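Local structure of putative trimethylamine methyltransferase (Rhizobium meliloti, 4YYC) at residues E108-A113 against L350-R355; N242-N247 against L257-V262; F303-L306 against P312-F315. The protein probably transfers methyl groups and belongs to the trimethylamine methyltransferase family. All coordinates share one frame; numbering follows the deposited sequence.

From the N terminus, residues 108-113, which carry on from helix 105-109, open the widest loop, which contact 1 closes only at 350-355. Contacts 2 and 3 both nest inside it, in series and without crossing. Contact 2 folds helix 254-265 back on strand 240-245; contact 3 then sets the end of helix 286-307 on the start of strand 313-322. All three reach the same sheet. Phe-303 joins contacts 2 and 3 by packing on Leu-257 and Lys-261, while contacts 1 and 3 share a Thr-112 to Gln-305 hydrogen bond and the backbone pairing of Pro-353 with Phe-315.

Contact 1. Residues E108-A113 against L350-R355; sequences ELLKTA and LGLPFR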
ATOM      1  N   GLU A 108       3.907 -26.040 -23.471  1.00 25.93           N
ATOM      2  CA  GLU A 108       3.145 -26.495 -24.636  1.00 27.71           C
ATOM      3  C   GLU A 108       1.805 -27.097 -24.264  1.00 26.04           C
ATOM      4  O   GLU A 108       0.793 -26.799 -24.884  1.00 25.67           O
ATOM      5  CB  GLU A 108       3.965 -27.513 -25.451  1.00 30.93           C
ATOM      6  CG  GLU A 108       3.372 -27.902 -26.812  1.00 35.21           C
ATOM      7  CD  GLU A 108       3.412 -26.786 -27.872  1.00 38.80           C
ATOM      8  OE1 GLU A 108       4.018 -25.697 -27.632  1.00 42.47           O
ATOM      9  OE2 GLU A 108       2.840 -26.991 -28.981  1.00 45.04           O
ATOM     10  N   LEU A 109       1.794 -27.943 -23.233  1.00 23.95           N
ATOM     11  CA  LEU A 109       0.541 -28.542 -22.765  1.00 23.20           C
ATOM     12  C   LEU A 109      -0.438 -27.487 -22.313  1.00 22.27           C
ATOM     13  O   LEU A 109      -1.631 -27.648 -22.452  1.00 22.13           O
ATOM     14  CB  LEU A 109       0.807 -29.524 -21.643  1.00 22.82           C
ATOM     15  CG  LEU A 109       1.482 -30.851 -22.048  1.00 23.47           C
ATOM     16  CD1 LEU A 109       2.021 -31.600 -20.834  1.00 23.19           C
ATOM     17  CD2 LEU A 109       0.539 -31.702 -22.881  1.00 24.41           C
ATOM     18  N   LEU A 110       0.076 -26.391 -21.761  1.00 21.45           N
ATOM     19  CA  LEU A 110      -0.788 -25.316 -21.268  1.00 21.12           C
ATOM     20  C   LEU A 110      -1.369 -24.436 -22.355  1.00 22.31           C
ATOM     21  O   LEU A 110      -2.226 -23.602 -22.068  1.00 22.11           O
ATOM     22  CB  LEU A 110      -0.023 -24.463 -20.264  1.00 20.13           C
ATOM     23  CG  LEU A 110      -0.022 -25.154 -18.892  1.00 19.44           C
ATOM     24  CD1 LEU A 110       1.009 -24.533 -17.961  1.00 19.19           C
ATOM     25  CD2 LEU A 110      -1.394 -25.133 -18.241  1.00 18.74           C
ATOM     26  N   LYS A 111      -0.985 -24.659 -23.608  1.00 23.35           N
ATOM     27  CA  LYS A 111      -1.599 -23.907 -24.675  1.00 24.63           C
ATOM     28  C   LYS A 111      -3.093 -24.074 -24.803  1.00 24.15           C
ATOM     29  O   LYS A 111      -3.777 -23.184 -25.339  1.00 24.86           O
ATOM     30  CB  LYS A 111      -0.927 -24.233 -26.020  1.00 27.13           C
ATOM     31  CG  LYS A 111       0.464 -23.675 -26.066  1.00 29.14           C
ATOM     32  CD  LYS A 111       1.092 -24.138 -27.336  1.00 32.88           C
ATOM     33  CE  LYS A 111       2.098 -23.156 -27.854  1.00 35.36           C
ATOM     34  NZ  LYS A 111       2.354 -23.534 -29.255  1.00 37.93           N
ATOM     35  N   THR A 112      -3.611 -25.197 -24.346  1.00 23.25           N
ATOM     36  CA  THR A 112      -5.039 -25.427 -24.317  1.00 23.07           C
ATOM     37  C   THR A 112      -5.795 -24.778 -23.158  1.00 22.09           C
ATOM     38  O   THR A 112      -7.017 -24.785 -23.162  1.00 22.89           O
ATOM     39  CB  THR A 112      -5.360 -26.935 -24.385  1.00 23.26           C
ATOM     40  OG1 THR A 112      -4.659 -27.626 -23.355  1.00 22.75           O
ATOM     41  CG2 THR A 112      -4.987 -27.508 -25.695  1.00 24.30           C
ATOM     42  N   ALA A 113      -5.095 -24.242 -22.159  1.00 20.96           N
ATOM     43  CA  ALA A 113      -5.768 -23.684 -20.999  1.00 20.12           C
ATOM     44  C   ALA A 113      -6.306 -22.296 -21.378  1.00 19.92           C
ATOM     45  O   ALA A 113      -5.634 -21.550 -22.089  1.00 20.58           O
ATOM     46  CB  ALA A 113      -4.793 -23.584 -19.816  1.00 19.46           C
ATOM     47  N   LEU A 350       2.822 -16.742 -19.223  1.00 19.71           N
ATOM     48  CA  LEU A 350       2.376 -18.125 -19.353  1.00 20.13           C
ATOM     49  C   LEU A 350       0.969 -18.224 -19.950  1.00 20.20           C
ATOM     50  O   LEU A 350       0.669 -19.194 -20.654  1.00 22.68           O
ATOM     51  CB  LEU A 350       2.490 -18.848 -18.019  1.00 19.89           C
ATOM     52  CG  LEU A 350       2.145 -20.331 -18.026  1.00 20.21           C
ATOM     53  CD1 LEU A 350       2.907 -21.139 -19.059  1.00 20.86           C
ATOM     54  CD2 LEU A 350       2.420 -20.874 -16.644  1.00 20.22           C
ATOM     55  N   GLY A 351       0.134 -17.221 -19.767  1.00 19.24           N
ATOM     56  CA  GLY A 351      -1.225 -17.175 -20.252  1.00 19.26           C
ATOM     57  C   GLY A 351      -2.297 -17.727 -19.334  1.00 18.58           C
ATOM     58  O   GLY A 351      -3.311 -18.204 -19.820  1.00 19.51           O
ATOM     59  N   LEU A 352      -2.046 -17.732 -18.024  1.00 17.94           N
ATOM     60  CA  LEU A 352      -3.029 -18.201 -17.055  1.00 17.80           C
ATOM     61  C   LEU A 352      -3.480 -17.073 -16.159  1.00 17.14           C
ATOM     62  O   LEU A 352      -2.664 -16.226 -15.747  1.00 17.13           O
ATOM     63  CB  LEU A 352      -2.444 -19.304 -16.154  1.00 17.71           C
ATOM     64  CG  LEU A 352      -1.912 -20.553 -16.876  1.00 18.07           C
ATOM     65  CD1 LEU A 352      -1.368 -21.537 -15.855  1.00 18.08           C
ATOM     66  CD2 LEU A 352      -2.948 -21.160 -17.774  1.00 18.46           C
ATOM     67  N   PRO A 353      -4.780 -17.055 -15.814  1.00 16.58           N
ATOM     68  CA  PRO A 353      -5.187 -16.120 -14.759  1.00 15.90           C
ATOM     69  C   PRO A 353      -4.410 -16.343 -13.453  1.00 15.70           C
ATOM     70  O   PRO A 353      -4.000 -17.454 -13.164  1.00 15.67           O
ATOM     71  CB  PRO A 353      -6.684 -16.420 -14.566  1.00 16.20           C
ATOM     72  CG  PRO A 353      -7.085 -17.173 -15.764  1.00 16.70           C
ATOM     73  CD  PRO A 353      -5.878 -17.950 -16.214  1.00 16.92           C
ATOM     74  N   PHE A 354      -4.194 -15.267 -12.704  1.00 15.09           N
ATOM     75  CA  PHE A 354      -3.244 -15.230 -11.603  1.00 14.95           C
ATOM     76  C   PHE A 354      -3.985 -14.997 -10.272  1.00 14.68           C
ATOM     77  O   PHE A 354      -4.868 -14.150 -10.182  1.00 14.42           O
ATOM     78  CB  PHE A 354      -2.245 -14.083 -11.880  1.00 15.09           C
ATOM     79  CG  PHE A 354      -1.230 -13.915 -10.824  1.00 14.84           C
ATOM     80  CD1 PHE A 354      -0.368 -14.932 -10.508  1.00 14.81           C
ATOM     81  CD2 PHE A 354      -1.136 -12.717 -10.148  1.00 14.70           C
ATOM     82  CE1 PHE A 354       0.582 -14.777  -9.503  1.00 14.69           C
ATOM     83  CE2 PHE A 354      -0.208 -12.544  -9.146  1.00 14.50           C
ATOM     84  CZ  PHE A 354       0.678 -13.575  -8.836  1.00 14.49           C
ATOM     85  N   ARG A 355      -3.559 -15.736  -9.247  1.00 14.35           N
ATOM     86  CA  ARG A 355      -4.037 -15.586  -7.873  1.00 14.36           C
ATOM     87  C   ARG A 355      -2.834 -15.405  -6.966  1.00 14.23           C
ATOM     88  O   ARG A 355      -1.847 -16.112  -7.070  1.00 14.37           O
ATOM     89  CB  ARG A 355      -4.802 -16.847  -7.412  1.00 14.48           C
ATOM     90  CG  ARG A 355      -5.116 -16.936  -5.915  1.00 14.42           C
ATOM     91  CD  ARG A 355      -4.090 -17.756  -5.162  1.00 14.70           C
ATOM     92  NE  ARG A 355      -4.069 -17.466  -3.744  1.00 14.73           N
ATOM     93  CZ  ARG A 355      -3.746 -18.333  -2.792  1.00 14.61           C
ATOM     94  NH1 ARG A 355      -3.552 -19.622  -3.030  1.00 15.23           N
ATOM     95  NH2 ARG A 355      -3.664 -17.901  -1.547  1.00 14.63           N
TER
HETATM   96  O   HOH W   1      -0.886 -21.140 -21.639  1.00 37.92           O
HETATM   97  O   HOH W   2      -3.505 -19.887 -21.953  1.00 25.68           O
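Leu-110 meets Leu-350 through its CD1 methyl, which rests against both branches of its partner, 4.0 Å from Leu-350 CD1 and 4.1 Å from Leu-350 CD2. The fork of Leu-350 extends to this methyl because its CG stands anti to the backbone N (chi1 -176°). In Leu-110 it is the carbonyl carbon that CG opposes (chi1 -81°), and the second methyl, CD2, lies 4.3 Å from Leu-352 CD2. That same CD2 of Leu-352 packs more tightly on Ala-113, whose CB is 3.7 Å away. One leucine methyl thus touches both Leu-110 and the short side chain of Ala-113, which lie side by side before it.

The partner segment marks the exit from helix 334-350 toward strand 354-355. Gly-351, with its positive phi of 90°, is the C-prime residue of a Schellman motif in which Leu-352 N bonds back to Ala-347 O; the chain then runs into a strand parallel to its neighbour 313-322. Phe-315 of that neighbour packs on both Leu-350 and Leu-352, and Leu-298 and Ala-301 of helix 286-307 touch Leu-350 and Leu-110 respectively.

Beside the leucines two waters span the backbones. One is hydrogen-bonded to Leu-110 O at 2.8 Å and to Leu-350 O at 2.7 Å; the other joins Ala-113 O to Gly-351 O.

Contact 2. Residues N242-N247 against L257-V262; sequences NLINAN and LGAAKV
Ile-244 reaches helix 254-265 with the end of its longer branch. Its CD1 lies 3.7 Å from the backbone N of Ala-260 and 3.9 Å from Ala-259 CB, so the methyl rests on the helix surface where two consecutive alanines meet. Ala-260 CB comes against both branches of the isoleucine, 4.1 Å from CD1 and 4.2 Å from CG2. Two successive turns of similar sense (chi1 -54°, chi2 -63°) fold the longer branch so that the two methyls face Ala-260 together. With only CB methyls on the helix side, the CA atoms of Ile-244 and Ala-260 come to 6.6 Å.

Strand 240-245, this helix and the parallel neighbouring strand 269-277 form a beta-alpha-beta unit, and Cys-270 of the second strand packs on both Ile-244 and Ala-260. Further out, the backbone of Ile-244 is held by hydrogen bonds to Val-271 and Ser-273. Asn-242 ND2 binds Ala-269 O and Thr-240 OG1, and Asn-245 ND2 binds Ser-273 O and also an unidentified ligand, probably from the crystallisation liquor. On the helix, Lys-261 NZ forms salt bridges with Asp-80 and Glu-82.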
ATOM      1  N   ASN A 242     -11.327 -23.983  -7.242  1.00 14.93           N
ATOM      2  CA  ASN A 242     -10.984 -25.006  -6.269  1.00 14.70           C
ATOM      3  C   ASN A 242      -9.528 -24.947  -5.951  1.00 14.77           C
ATOM      4  O   ASN A 242      -8.712 -24.931  -6.859  1.00 14.63           O
ATOM      5  CB  ASN A 242     -11.431 -26.362  -6.798  1.00 15.43           C
ATOM      6  CG  ASN A 242     -12.899 -26.362  -7.124  1.00 15.64           C
ATOM      7  OD1 ASN A 242     -13.699 -26.322  -6.201  1.00 16.08           O
ATOM      8  ND2 ASN A 242     -13.257 -26.273  -8.401  1.00 16.05           N
ATOM      9  N   LEU A 243      -9.175 -24.840  -4.680  1.00 14.85           N
ATOM     10  CA  LEU A 243      -7.798 -24.613  -4.293  1.00 15.46           C
ATOM     11  C   LEU A 243      -6.986 -25.891  -4.328  1.00 15.78           C
ATOM     12  O   LEU A 243      -7.234 -26.796  -3.553  1.00 16.21           O
ATOM     13  CB  LEU A 243      -7.748 -23.973  -2.912  1.00 16.20           C
ATOM     14  CG  LEU A 243      -6.379 -23.572  -2.399  1.00 17.33           C
ATOM     15  CD1 LEU A 243      -5.715 -22.553  -3.275  1.00 17.98           C
ATOM     16  CD2 LEU A 243      -6.597 -22.968  -1.005  1.00 17.83           C
ATOM     17  N   ILE A 244      -5.992 -25.937  -5.210  1.00 15.59           N
ATOM     18  CA  ILE A 244      -5.129 -27.110  -5.398  1.00 16.26           C
ATOM     19  C   ILE A 244      -3.711 -26.695  -4.982  1.00 16.53           C
ATOM     20  O   ILE A 244      -2.953 -26.123  -5.792  1.00 16.46           O
ATOM     21  CB  ILE A 244      -5.169 -27.636  -6.859  1.00 17.04           C
ATOM     22  CG1 ILE A 244      -6.625 -27.915  -7.302  1.00 17.65           C
ATOM     23  CG2 ILE A 244      -4.237 -28.855  -6.994  1.00 17.49           C
ATOM     24  CD1 ILE A 244      -7.340 -28.997  -6.507  1.00 18.22           C
ATOM     25  N   ASN A 245      -3.365 -26.891  -3.719  1.00 16.39           N
ATOM     26  CA  ASN A 245      -2.046 -26.538  -3.270  1.00 17.32           C
ATOM     27  C   ASN A 245      -0.982 -27.547  -3.688  1.00 18.13           C
ATOM     28  O   ASN A 245      -1.258 -28.747  -3.782  1.00 18.37           O
ATOM     29  CB  ASN A 245      -2.004 -26.389  -1.766  1.00 17.68           C
ATOM     30  CG  ASN A 245      -2.784 -25.183  -1.272  1.00 18.15           C
ATOM     31  OD1 ASN A 245      -3.811 -25.341  -0.605  1.00 20.45           O
ATOM     32  ND2 ASN A 245      -2.300 -23.982  -1.558  1.00 18.49           N
ATOM     33  N   ALA A 246       0.219 -27.056  -3.963  1.00 18.12           N
ATOM     34  CA  ALA A 246       1.413 -27.869  -3.947  1.00 18.82           C
ATOM     35  C   ALA A 246       1.880 -27.950  -2.514  1.00 19.83           C
ATOM     36  O   ALA A 246       1.735 -26.982  -1.735  1.00 20.03           O
ATOM     37  CB  ALA A 246       2.519 -27.286  -4.794  1.00 18.97           C
ATOM     38  N   ASN A 247       2.467 -29.078  -2.182  1.00 20.80           N
ATOM     39  CA  ASN A 247       3.213 -29.245  -0.948  1.00 21.90           C
ATOM     40  C   ASN A 247       4.640 -28.795  -1.217  1.00 21.64           C
ATOM     41  O   ASN A 247       5.554 -29.577  -1.400  1.00 21.96           O
ATOM     42  CB  ASN A 247       3.154 -30.698  -0.478  1.00 24.04           C
ATOM     43  CG  ASN A 247       3.780 -30.884   0.884  1.00 26.76           C
ATOM     44  OD1 ASN A 247       4.074 -29.911   1.595  1.00 27.95           O
ATOM     45  ND2 ASN A 247       4.021 -32.142   1.250  1.00 30.04           N
ATOM     46  N   LEU A 257      -4.006 -33.874  -5.803  1.00 18.98           N
ATOM     47  CA  LEU A 257      -4.120 -34.424  -7.163  1.00 19.11           C
ATOM     48  C   LEU A 257      -5.481 -35.044  -7.387  1.00 19.30           C
ATOM     49  O   LEU A 257      -6.056 -34.910  -8.460  1.00 18.64           O
ATOM     50  CB  LEU A 257      -3.006 -35.429  -7.415  1.00 19.81           C
ATOM     51  CG  LEU A 257      -1.601 -34.874  -7.513  1.00 19.90           C
ATOM     52  CD1 LEU A 257      -0.598 -36.002  -7.492  1.00 20.39           C
ATOM     53  CD2 LEU A 257      -1.405 -33.969  -8.719  1.00 19.95           C
ATOM     54  N   GLY A 258      -6.023 -35.715  -6.371  1.00 19.09           N
ATOM     55  CA  GLY A 258      -7.345 -36.331  -6.485  1.00 19.56           C
ATOM     56  C   GLY A 258      -8.469 -35.338  -6.690  1.00 19.32           C
ATOM     57  O   GLY A 258      -9.338 -35.569  -7.536  1.00 19.95           O
ATOM     58  N   ALA A 259      -8.430 -34.218  -5.957  1.00 18.59           N
ATOM     59  CA  ALA A 259      -9.411 -33.166  -6.187  1.00 18.46           C
ATOM     60  C   ALA A 259      -9.236 -32.530  -7.575  1.00 18.33           C
ATOM     61  O   ALA A 259     -10.227 -32.289  -8.260  1.00 18.61           O
ATOM     62  CB  ALA A 259      -9.329 -32.097  -5.120  1.00 18.35           C
ATOM     63  N   ALA A 260      -7.991 -32.306  -7.981  1.00 18.18           N
ATOM     64  CA  ALA A 260      -7.710 -31.726  -9.295  1.00 18.62           C
ATOM     65  C   ALA A 260      -8.278 -32.586 -10.400  1.00 18.60           C
ATOM     66  O   ALA A 260      -8.894 -32.070 -11.346  1.00 18.74           O
ATOM     67  CB  ALA A 260      -6.212 -31.522  -9.496  1.00 18.57           C
ATOM     68  N   LYS A 261      -8.116 -33.913 -10.267  1.00 19.01           N
ATOM     69  CA  LYS A 261      -8.643 -34.821 -11.297  1.00 20.00           C
ATOM     70  C   LYS A 261     -10.190 -34.726 -11.407  1.00 20.27           C
ATOM     71  O   LYS A 261     -10.746 -34.685 -12.534  1.00 21.92           O
ATOM     72  CB  LYS A 261      -8.190 -36.270 -11.060  1.00 20.63           C
ATOM     73  CG  LYS A 261      -6.700 -36.433 -11.241  1.00 21.24           C
ATOM     74  CD  LYS A 261      -6.165 -37.850 -11.151  1.00 22.65           C
ATOM     75  CE  LYS A 261      -6.369 -38.506  -9.828  1.00 23.64           C
ATOM     76  NZ  LYS A 261      -5.765 -39.879  -9.865  1.00 24.93           N
ATOM     77  N   VAL A 262     -10.876 -34.646 -10.270  1.00 19.30           N
ATOM     78  CA  VAL A 262     -12.326 -34.524 -10.326  1.00 18.91           C
ATOM     79  C   VAL A 262     -12.749 -33.233 -11.003  1.00 18.40           C
ATOM     80  O   VAL A 262     -13.534 -33.229 -11.930  1.00 18.69           O
ATOM     81  CB  VAL A 262     -12.954 -34.592  -8.913  1.00 18.72           C
ATOM     82  CG1 VAL A 262     -14.449 -34.262  -8.931  1.00 19.01           C
ATOM     83  CG2 VAL A 262     -12.656 -35.929  -8.241  1.00 19.16           C
TER

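Contact 3. Residues F303-L306 against P312-F315; sequences FTQL and PVLF
The carboxamide of Gln-305 turns its nitrogen end toward Val-313, whose CG1 lies 3.9 Å from NE2, obliquely above the amide plane and beyond the nitrogen. Over the same face sits Ala-113, its CB above the amide carbon. The edges of the group are polar. Gln-305 NE2 donates to Thr-304 OG1 at 3.1 Å, nearly within the amide plane and fairly straight (159°), and gives its other hydrogen to Ala-311 O; OE1 accepts from Thr-112 OG1 and Gly-310 N. Four bonds therefore fix which end of the amide is nitrogen and hold the plane against rotation.

Thr-304 carries the rest of the contact. Its hydroxyl lies between the backbone N and the carbonyl carbon (chi1 68°), from where OG1 donates to Ala-301 O and accepts from Gln-305, while resting 3.6 Å from Val-313 CB. The threonine methyl CG2 approaches Val-313 CG2 at 4.1 Å. Replacing Thr-304 with alanine is likely to leave NE2 of Gln-305 one acceptor short and to open a gap beside the branch point of Val-313.

Helix 286-307 is the crossover of a beta-alpha-beta unit between the parallel strands 269-277 and 313-322, and this contact seats its last turn on the start of the second strand. Cys-270 and Val-272 of the first strand add to the packing, touching Thr-304 and Val-313 respectively. Because the hydroxyl and the amide are satisfied by partners other than the valine, they can probably be buried against its apolar surface at little polar cost.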
ATOM      1  N   PHE A 303      -0.679 -30.546 -15.636  1.00 17.95           N
ATOM      2  CA  PHE A 303      -1.387 -31.754 -15.246  1.00 18.31           C
ATOM      3  C   PHE A 303      -2.889 -31.660 -15.492  1.00 18.17           C
ATOM      4  O   PHE A 303      -3.524 -32.629 -15.972  1.00 18.76           O
ATOM      5  CB  PHE A 303      -1.112 -32.078 -13.782  1.00 18.47           C
ATOM      6  CG  PHE A 303      -1.758 -33.375 -13.335  1.00 19.20           C
ATOM      7  CD1 PHE A 303      -1.350 -34.588 -13.850  1.00 20.79           C
ATOM      8  CD2 PHE A 303      -2.823 -33.342 -12.481  1.00 19.73           C
ATOM      9  CE1 PHE A 303      -1.994 -35.778 -13.447  1.00 21.11           C
ATOM     10  CE2 PHE A 303      -3.462 -34.506 -12.051  1.00 20.28           C
ATOM     11  CZ  PHE A 303      -3.046 -35.712 -12.530  1.00 20.96           C
ATOM     12  N   THR A 304      -3.483 -30.518 -15.215  1.00 17.48           N
ATOM     13  CA  THR A 304      -4.939 -30.379 -15.433  1.00 17.56           C
ATOM     14  C   THR A 304      -5.323 -30.628 -16.911  1.00 18.25           C
ATOM     15  O   THR A 304      -6.382 -31.185 -17.192  1.00 18.68           O
ATOM     16  CB  THR A 304      -5.494 -29.016 -14.972  1.00 17.22           C
ATOM     17  OG1 THR A 304      -4.983 -27.981 -15.831  1.00 17.30           O
ATOM     18  CG2 THR A 304      -5.190 -28.762 -13.478  1.00 16.92           C
ATOM     19  N   GLN A 305      -4.416 -30.266 -17.825  1.00 18.62           N
ATOM     20  CA  GLN A 305      -4.688 -30.403 -19.255  1.00 19.45           C
ATOM     21  C   GLN A 305      -4.520 -31.844 -19.691  1.00 20.19           C
ATOM     22  O   GLN A 305      -5.104 -32.247 -20.695  1.00 20.41           O
ATOM     23  CB  GLN A 305      -3.800 -29.462 -20.095  1.00 19.63           C
ATOM     24  CG  GLN A 305      -3.869 -27.984 -19.708  1.00 19.31           C
ATOM     25  CD  GLN A 305      -5.262 -27.460 -19.797  1.00 19.57           C
ATOM     26  OE1 GLN A 305      -5.822 -27.343 -20.924  1.00 20.44           O
ATOM     27  NE2 GLN A 305      -5.879 -27.168 -18.645  1.00 19.30           N
ATOM     28  N   LEU A 306      -3.725 -32.616 -18.942  1.00 20.25           N
ATOM     29  CA  LEU A 306      -3.633 -34.059 -19.181  1.00 21.20           C
ATOM     30  C   LEU A 306      -4.907 -34.789 -18.828  1.00 21.61           C
ATOM     31  O   LEU A 306      -5.206 -35.870 -19.394  1.00 22.90           O
ATOM     32  CB  LEU A 306      -2.422 -34.677 -18.491  1.00 21.66           C
ATOM     33  CG  LEU A 306      -1.045 -34.165 -18.922  1.00 21.93           C
ATOM     34  CD1 LEU A 306      -0.005 -34.844 -18.065  1.00 22.33           C
ATOM     35  CD2 LEU A 306      -0.785 -34.399 -20.374  1.00 22.88           C
ATOM     36  N   PRO A 312     -10.268 -25.270 -16.972  1.00 19.00           N
ATOM     37  CA  PRO A 312      -9.767 -23.968 -16.517  1.00 18.24           C
ATOM     38  C   PRO A 312      -8.786 -24.085 -15.345  1.00 17.21           C
ATOM     39  O   PRO A 312      -8.963 -24.886 -14.401  1.00 17.21           O
ATOM     40  CB  PRO A 312     -11.025 -23.179 -16.128  1.00 18.56           C
ATOM     41  CG  PRO A 312     -12.082 -24.178 -15.996  1.00 19.50           C
ATOM     42  CD  PRO A 312     -11.713 -25.405 -16.750  1.00 19.65           C
ATOM     43  N   VAL A 313      -7.695 -23.318 -15.416  1.00 16.69           N
ATOM     44  CA  VAL A 313      -6.657 -23.455 -14.411  1.00 16.10           C
ATOM     45  C   VAL A 313      -5.969 -22.097 -14.174  1.00 15.80           C
ATOM     46  O   VAL A 313      -5.705 -21.353 -15.119  1.00 16.00           O
ATOM     47  CB  VAL A 313      -5.622 -24.564 -14.777  1.00 16.54           C
ATOM     48  CG1 VAL A 313      -4.930 -24.330 -16.088  1.00 17.29           C
ATOM     49  CG2 VAL A 313      -4.577 -24.751 -13.660  1.00 16.67           C
ATOM     50  N   LEU A 314      -5.693 -21.788 -12.909  1.00 15.01           N
ATOM     51  CA  LEU A 314      -5.033 -20.555 -12.533  1.00 14.99           C
ATOM     52  C   LEU A 314      -3.612 -20.809 -12.030  1.00 14.91           C
ATOM     53  O   LEU A 314      -3.346 -21.837 -11.387  1.00 14.65           O
ATOM     54  CB  LEU A 314      -5.798 -19.815 -11.413  1.00 15.14           C
ATOM     55  CG  LEU A 314      -7.151 -19.226 -11.772  1.00 15.76           C
ATOM     56  CD1 LEU A 314      -8.228 -20.276 -11.868  1.00 16.42           C
ATOM     57  CD2 LEU A 314      -7.497 -18.120 -10.790  1.00 15.44           C
ATOM     58  N   PHE A 315      -2.729 -19.841 -12.283  1.00 14.71           N
ATOM     59  CA  PHE A 315      -1.420 -19.743 -11.668  1.00 14.76           C
ATOM     60  C   PHE A 315      -1.644 -19.067 -10.304  1.00 14.68           C
ATOM     61  O   PHE A 315      -1.940 -17.860 -10.244  1.00 13.90           O
ATOM     62  CB  PHE A 315      -0.555 -18.863 -12.604  1.00 15.26           C
ATOM     63  CG  PHE A 315       0.903 -18.692 -12.239  1.00 15.54           C
ATOM     64  CD1 PHE A 315       1.314 -18.318 -10.990  1.00 15.67           C
ATOM     65  CD2 PHE A 315       1.868 -18.812 -13.211  1.00 16.22           C
ATOM     66  CE1 PHE A 315       2.637 -18.118 -10.711  1.00 16.04           C
ATOM     67  CE2 PHE A 315       3.201 -18.568 -12.966  1.00 16.68           C
ATOM     68  CZ  PHE A 315       3.594 -18.238 -11.703  1.00 16.59           C
TER